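Local coordinates for polyketide synthase/nonribosomal peptide synthetase hybrid RzxB (Pseudomonas fluorescens, PDB 5IL6), which probably dehydrates beta-hydroxyacyl intermediates through its double-hotdog dehydratase domain during assembly of the polyketide rhizoxin, at residues A140-S145 with A266-Q271; L186-L191 with S246-I251. One frame throughout, in Å; residues are numbered along the deposited sequence.

Contact 1: A140-S145 with A266-Q271; sequences AWLDFS and ALFDDQ
The ring of F268 meets L142 on one face and the backbone of A140 at its edge. CB of L142 stands almost squarely over the ring centre, 4.2 Å from the centroid and 9° off the normal, a CH-pi contact. At the rim, near the ring plane, A140 O lies 3.4 Å from F268 CE2. This is how an irregular linker is laid across the sheet of a hotdog fold: residues 140-145 belong to the loop that follows strand 124-135, whereas F268 belongs to strand 261-268. The backbone of L142 also comes close, its N 3.5 Å from F268 CE2, so main chain and side chain share the ring. With L142 CG anti to the backbone N (chi1 -173°), the isobutyl group continues across the same aromatic surface, and CD1 reaches F268 CE1 at 4.0 Å. No hydrogen bond joins the two segments; one polar tie of the loop runs from D143 N to Q250 OE1 on the neighbouring strand. A140 further packs on C274 and I277 of strand 274-284. Beyond the aromatic ring, the two segments meet through a pair of methyl groups, A140 CB and A266 CB, 4.0 Å apart.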
loop_
_atom_site.group_PDB
_atom_site.type_symbol
_atom_site.label_atom_id
_atom_site.label_comp_id
_atom_site.label_asym_id
_atom_site.label_seq_id
_atom_site.Cartn_x
_atom_site.Cartn_y
_atom_site.Cartn_z
ATOM N N ALA A 140 -0.854 10.003 15.069
ATOM C CA ALA A 140 -0.930 11.275 14.377
ATOM C C ALA A 140 -2.289 11.888 14.689
ATOM O O ALA A 140 -3.231 11.193 15.075
ATOM C CB ALA A 140 -0.767 11.104 12.864
ATOM N N TRP A 141 -2.389 13.203 14.545
ATOM C CA TRP A 141 -3.610 13.914 14.895
ATOM C C TRP A 141 -4.224 14.483 13.635
ATOM O O TRP A 141 -3.523 15.083 12.813
ATOM C CB TRP A 141 -3.341 15.023 15.907
ATOM C CG TRP A 141 -2.711 14.499 17.132
ATOM C CD1 TRP A 141 -3.232 13.576 17.988
ATOM C CD2 TRP A 141 -1.428 14.852 17.651
ATOM N NE1 TRP A 141 -2.352 13.331 19.012
ATOM C CE2 TRP A 141 -1.236 14.104 18.828
ATOM C CE3 TRP A 141 -0.423 15.730 17.236
ATOM C CZ2 TRP A 141 -0.079 14.208 19.596
ATOM C CZ3 TRP A 141 0.723 15.833 17.997
ATOM C CH2 TRP A 141 0.887 15.076 19.166
ATOM N N LEU A 142 -5.521 14.262 13.465
ATOM C CA LEU A 142 -6.190 14.848 12.321
ATOM C C LEU A 142 -6.091 16.353 12.516
ATOM O O LEU A 142 -6.696 16.912 13.436
ATOM C CB LEU A 142 -7.629 14.342 12.235
ATOM C CG LEU A 142 -8.474 14.702 11.015
ATOM C CD1 LEU A 142 -7.707 14.427 9.730
ATOM C CD2 LEU A 142 -9.758 13.881 11.033
ATOM N N ASP A 143 -5.355 17.014 11.627
ATOM C CA ASP A 143 -4.988 18.417 11.772
ATOM C C ASP A 143 -5.639 19.292 10.722
ATOM O O ASP A 143 -5.283 20.472 10.610
ATOM C CB ASP A 143 -3.472 18.580 11.630
ATOM C CG ASP A 143 -2.741 18.619 12.954
ATOM O OD1 ASP A 143 -3.118 17.866 13.875
ATOM O OD2 ASP A 143 -1.770 19.402 13.061
ATOM N N PHE A 144 -6.625 18.778 9.994
ATOM C CA PHE A 144 -7.044 19.422 8.760
ATOM C C PHE A 144 -8.174 20.413 9.031
ATOM O O PHE A 144 -9.208 20.059 9.612
ATOM C CB PHE A 144 -7.469 18.365 7.746
ATOM C CG PHE A 144 -7.604 18.907 6.364
ATOM C CD1 PHE A 144 -6.470 19.140 5.617
ATOM C CD2 PHE A 144 -8.832 19.220 5.831
ATOM C CE1 PHE A 144 -6.559 19.652 4.351
ATOM C CE2 PHE A 144 -8.937 19.735 4.561
ATOM C CZ PHE A 144 -7.796 19.955 3.816
ATOM N N SER A 145 -7.925 21.673 8.735
ATOM C CA SER A 145 -8.942 22.707 8.762
ATOM C C SER A 145 -9.322 22.970 7.311
ATOM O O SER A 145 -8.450 23.271 6.487
ATOM C CB SER A 145 -8.427 23.991 9.431
ATOM O OG SER A 145 -9.492 24.906 9.606
ATOM N N ALA A 266 -1.677 9.826 6.794
ATOM C CA ALA A 266 -2.199 9.258 8.028
ATOM C C ALA A 266 -3.641 8.848 7.783
ATOM O O ALA A 266 -4.421 9.621 7.218
ATOM C CB ALA A 266 -2.111 10.255 9.189
ATOM N N LEU A 267 -3.987 7.637 8.205
ATOM C CA LEU A 267 -5.312 7.077 7.992
ATOM C C LEU A 267 -6.075 7.108 9.305
ATOM O O LEU A 267 -5.566 6.649 10.335
ATOM C CB LEU A 267 -5.221 5.646 7.458
ATOM C CG LEU A 267 -4.746 5.491 6.007
ATOM C CD1 LEU A 267 -3.295 5.925 5.828
ATOM C CD2 LEU A 267 -4.929 4.059 5.532
ATOM N N PHE A 268 -7.291 7.647 9.266
ATOM C CA PHE A 268 -8.118 7.788 10.452
ATOM C C PHE A 268 -9.481 7.167 10.195
ATOM O O PHE A 268 -9.967 7.145 9.061
ATOM C CB PHE A 268 -8.305 9.265 10.846
ATOM C CG PHE A 268 -7.018 10.031 10.981
ATOM C CD1 PHE A 268 -6.415 10.595 9.869
ATOM C CD2 PHE A 268 -6.421 10.199 12.219
ATOM C CE1 PHE A 268 -5.235 11.305 9.987
ATOM C CE2 PHE A 268 -5.241 10.909 12.344
ATOM C CZ PHE A 268 -4.649 11.462 11.226
ATOM N N ASP A 269 -10.104 6.676 11.261
ATOM C CA ASP A 269 -11.478 6.220 11.157
ATOM C C ASP A 269 -12.416 7.426 11.102
ATOM O O ASP A 269 -11.999 8.578 11.243
ATOM C CB ASP A 269 -11.829 5.292 12.323
ATOM C CG ASP A 269 -11.826 5.999 13.669
ATOM O OD1 ASP A 269 -11.657 7.236 13.715
ATOM O OD2 ASP A 269 -11.986 5.304 14.694
ATOM N N ASP A 270 -13.704 7.153 10.885
ATOM C CA ASP A 270 -14.665 8.241 10.757
ATOM C C ASP A 270 -14.754 9.082 12.023
ATOM O O ASP A 270 -15.291 10.194 11.977
ATOM C CB ASP A 270 -16.048 7.685 10.413
ATOM C CG ASP A 270 -16.161 7.249 8.962
ATOM O OD1 ASP A 270 -15.222 7.507 8.181
ATOM O OD2 ASP A 270 -17.198 6.654 8.600
ATOM N N GLN A 271 -14.249 8.578 13.149
ATOM C CA GLN A 271 -14.248 9.331 14.396
ATOM C C GLN A 271 -12.972 10.134 14.611
ATOM O O GLN A 271 -12.898 10.889 15.584
ATOM C CB GLN A 271 -14.432 8.389 15.592
ATOM C CG GLN A 271 -15.854 7.899 15.819
ATOM C CD GLN A 271 -16.357 7.005 14.704
ATOM O OE1 GLN A 271 -15.624 6.157 14.194
ATOM N NE2 GLN A 271 -17.620 7.176 14.333
#

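Contact 2: L186-L191 with S246-I251; sequences LARIAL and SLQVQI
A187 and V249 face each other as an antiparallel hydrogen-bonded pair, and I189 and L247 repeat the pattern two residues on. Four backbone bonds result, the straightest running from I189 N to L247 O at 3.0 Å, with 173° at the hydrogen. Between these pairs, CA-H...O contacts fill in, such as R188 CA to L247 O at 3.5 Å. Apolar contacts gather on the face carrying A187, I189, L247 and V249. I189 holds CG1 between its backbone N and carbonyl carbon (chi1 61°), which turns the chain across the neighbouring strand: CG1 meets L247 CB at 3.7 Å and CD1 meets V249 CG2 at 3.7 Å. An alanine here would leave L247 and V249 without this bridging branch and is likely to open a gap beneath helix 204-212, where I189 also touches A209. The other face is mixed, with R188, Q248 and S246 beside L186 and A190. R188, poorly ordered and so only approximately placed, runs beside Q248; R188 NE stays 3.9 Å from Q248 OE1, with no hydrogen bond, while Q248 NE2 bonds D269 O. Antiparallel strands whose apolar face packs on a helix, here 204-212, fit the hotdog fold, in which the sheet wraps round a central helix.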
loop_
_atom_site.group_PDB
_atom_site.type_symbol
_atom_site.label_atom_id
_atom_site.label_comp_id
_atom_site.label_asym_id
_atom_site.label_seq_id
_atom_site.Cartn_x
_atom_site.Cartn_y
_atom_site.Cartn_z
ATOM N N LEU A 186 -7.285 16.214 2.296
ATOM C CA LEU A 186 -8.050 15.297 3.126
ATOM C C LEU A 186 -8.977 14.497 2.225
ATOM O O LEU A 186 -9.767 15.076 1.472
ATOM C CB LEU A 186 -8.857 16.048 4.190
ATOM C CG LEU A 186 -9.598 15.170 5.202
ATOM C CD1 LEU A 186 -8.606 14.432 6.094
ATOM C CD2 LEU A 186 -10.569 15.995 6.034
ATOM N N ALA A 187 -8.880 13.175 2.303
ATOM C CA ALA A 187 -9.643 12.288 1.442
ATOM C C ALA A 187 -10.546 11.393 2.277
ATOM O O ALA A 187 -10.207 11.014 3.402
ATOM C CB ALA A 187 -8.714 11.421 0.584
ATOM N N ARG A 188 -11.710 11.074 1.719
ATOM C CA ARG A 188 -12.599 10.062 2.270
ATOM C C ARG A 188 -12.609 8.865 1.334
ATOM O O ARG A 188 -12.821 9.016 0.126
ATOM C CB ARG A 188 -14.019 10.599 2.459
ATOM C CG ARG A 188 -14.231 11.352 3.761
ATOM C CD ARG A 188 -13.687 12.764 3.688
ATOM N NE ARG A 188 -14.119 13.571 4.825
ATOM C CZ ARG A 188 -14.007 14.894 4.892
ATOM N NH1 ARG A 188 -13.476 15.575 3.883
ATOM N NH2 ARG A 188 -14.431 15.541 5.968
ATOM N N ILE A 189 -12.366 7.685 1.894
ATOM C CA ILE A 189 -12.300 6.444 1.137
ATOM C C ILE A 189 -13.126 5.394 1.864
ATOM O O ILE A 189 -13.296 5.449 3.086
ATOM C CB ILE A 189 -10.842 5.967 0.946
ATOM C CG1 ILE A 189 -10.179 5.704 2.303
ATOM C CG2 ILE A 189 -10.051 7.004 0.160
ATOM C CD1 ILE A 189 -8.795 5.082 2.212
ATOM N N ALA A 190 -13.659 4.444 1.101
ATOM C CA ALA A 190 -14.419 3.350 1.688
ATOM C C ALA A 190 -14.507 2.220 0.675
ATOM O O ALA A 190 -14.546 2.458 -0.535
ATOM C CB ALA A 190 -15.821 3.795 2.116
ATOM N N LEU A 191 -14.578 0.993 1.186
ATOM C CA LEU A 191 -14.703 -0.177 0.328
ATOM C C LEU A 191 -16.033 -0.178 -0.414
ATOM O O LEU A 191 -17.053 0.309 0.083
ATOM C CB LEU A 191 -14.578 -1.464 1.148
ATOM C CG LEU A 191 -13.236 -1.754 1.818
ATOM C CD1 LEU A 191 -13.357 -2.970 2.723
ATOM C CD2 LEU A 191 -12.160 -1.976 0.768
ATOM N N SER A 246 -14.380 2.302 6.132
ATOM C CA SER A 246 -14.434 3.697 5.718
ATOM C C SER A 246 -13.368 4.471 6.479
ATOM O O SER A 246 -13.205 4.283 7.687
ATOM C CB SER A 246 -15.819 4.305 5.978
ATOM O OG SER A 246 -15.857 5.673 5.607
ATOM N N LEU A 247 -12.643 5.338 5.772
ATOM C CA LEU A 247 -11.475 5.989 6.346
ATOM C C LEU A 247 -11.377 7.433 5.882
ATOM O O LEU A 247 -11.856 7.797 4.805
ATOM C CB LEU A 247 -10.185 5.257 5.957
ATOM C CG LEU A 247 -10.009 3.842 6.502
ATOM C CD1 LEU A 247 -8.829 3.161 5.831
ATOM C CD2 LEU A 247 -9.822 3.869 8.004
ATOM N N GLN A 248 -10.734 8.247 6.717
ATOM C CA GLN A 248 -10.248 9.565 6.340
ATOM C C GLN A 248 -8.737 9.492 6.184
ATOM O O GLN A 248 -8.059 8.817 6.965
ATOM C CB GLN A 248 -10.590 10.623 7.394
ATOM C CG GLN A 248 -12.063 10.896 7.589
ATOM C CD GLN A 248 -12.300 11.950 8.650
ATOM O OE1 GLN A 248 -12.424 13.134 8.342
ATOM N NE2 GLN A 248 -12.352 11.526 9.908
ATOM N N VAL A 249 -8.209 10.186 5.180
ATOM C CA VAL A 249 -6.780 10.172 4.895
ATOM C C VAL A 249 -6.293 11.611 4.816
ATOM O O VAL A 249 -6.720 12.366 3.935
ATOM C CB VAL A 249 -6.456 9.421 3.593
ATOM C CG1 VAL A 249 -4.954 9.362 3.377
ATOM C CG2 VAL A 249 -7.050 8.017 3.627
ATOM N N GLN A 250 -5.401 11.984 5.729
ATOM C CA GLN A 250 -4.734 13.276 5.678
ATOM C C GLN A 250 -3.407 13.113 4.951
ATOM O O GLN A 250 -2.611 12.233 5.294
ATOM C CB GLN A 250 -4.498 13.832 7.082
ATOM C CG GLN A 250 -3.989 15.262 7.074
ATOM C CD GLN A 250 -3.710 15.801 8.457
ATOM O OE1 GLN A 250 -3.952 15.134 9.462
ATOM N NE2 GLN A 250 -3.184 17.019 8.515
ATOM N N ILE A 251 -3.169 13.966 3.958
ATOM C CA ILE A 251 -2.008 13.857 3.082
ATOM C C ILE A 251 -1.256 15.178 3.127
ATOM O O ILE A 251 -1.866 16.248 3.018
ATOM C CB ILE A 251 -2.418 13.512 1.640
ATOM C CG1 ILE A 251 -3.226 12.209 1.611
ATOM C CG2 ILE A 251 -1.184 13.394 0.748
ATOM C CD1 ILE A 251 -3.864 11.908 0.273
#

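Overall arrangement
Strand pairing and loop docking, two general ways of tying distant chain segments together, occur here side by side. Contact 2 is the more regular and the more extensive, joining two strands by main-chain bonds and sending half its side chains into the buried interior. Contact 1 lies farther from the chain centre, about 18 Å against 14 Å from its own centre, and relies on apolar and aromatic contacts and on main chain laid against a ring, with no hydrogen bond across it. Strand 246-254 links them: its other edge pairs with strand 261-268, with F268 N 2.7 Å from Q248 O in a probable hydrogen bond. L142 touches L186, Q248 and Q250, which places the loop on the face opposite helix 204-212.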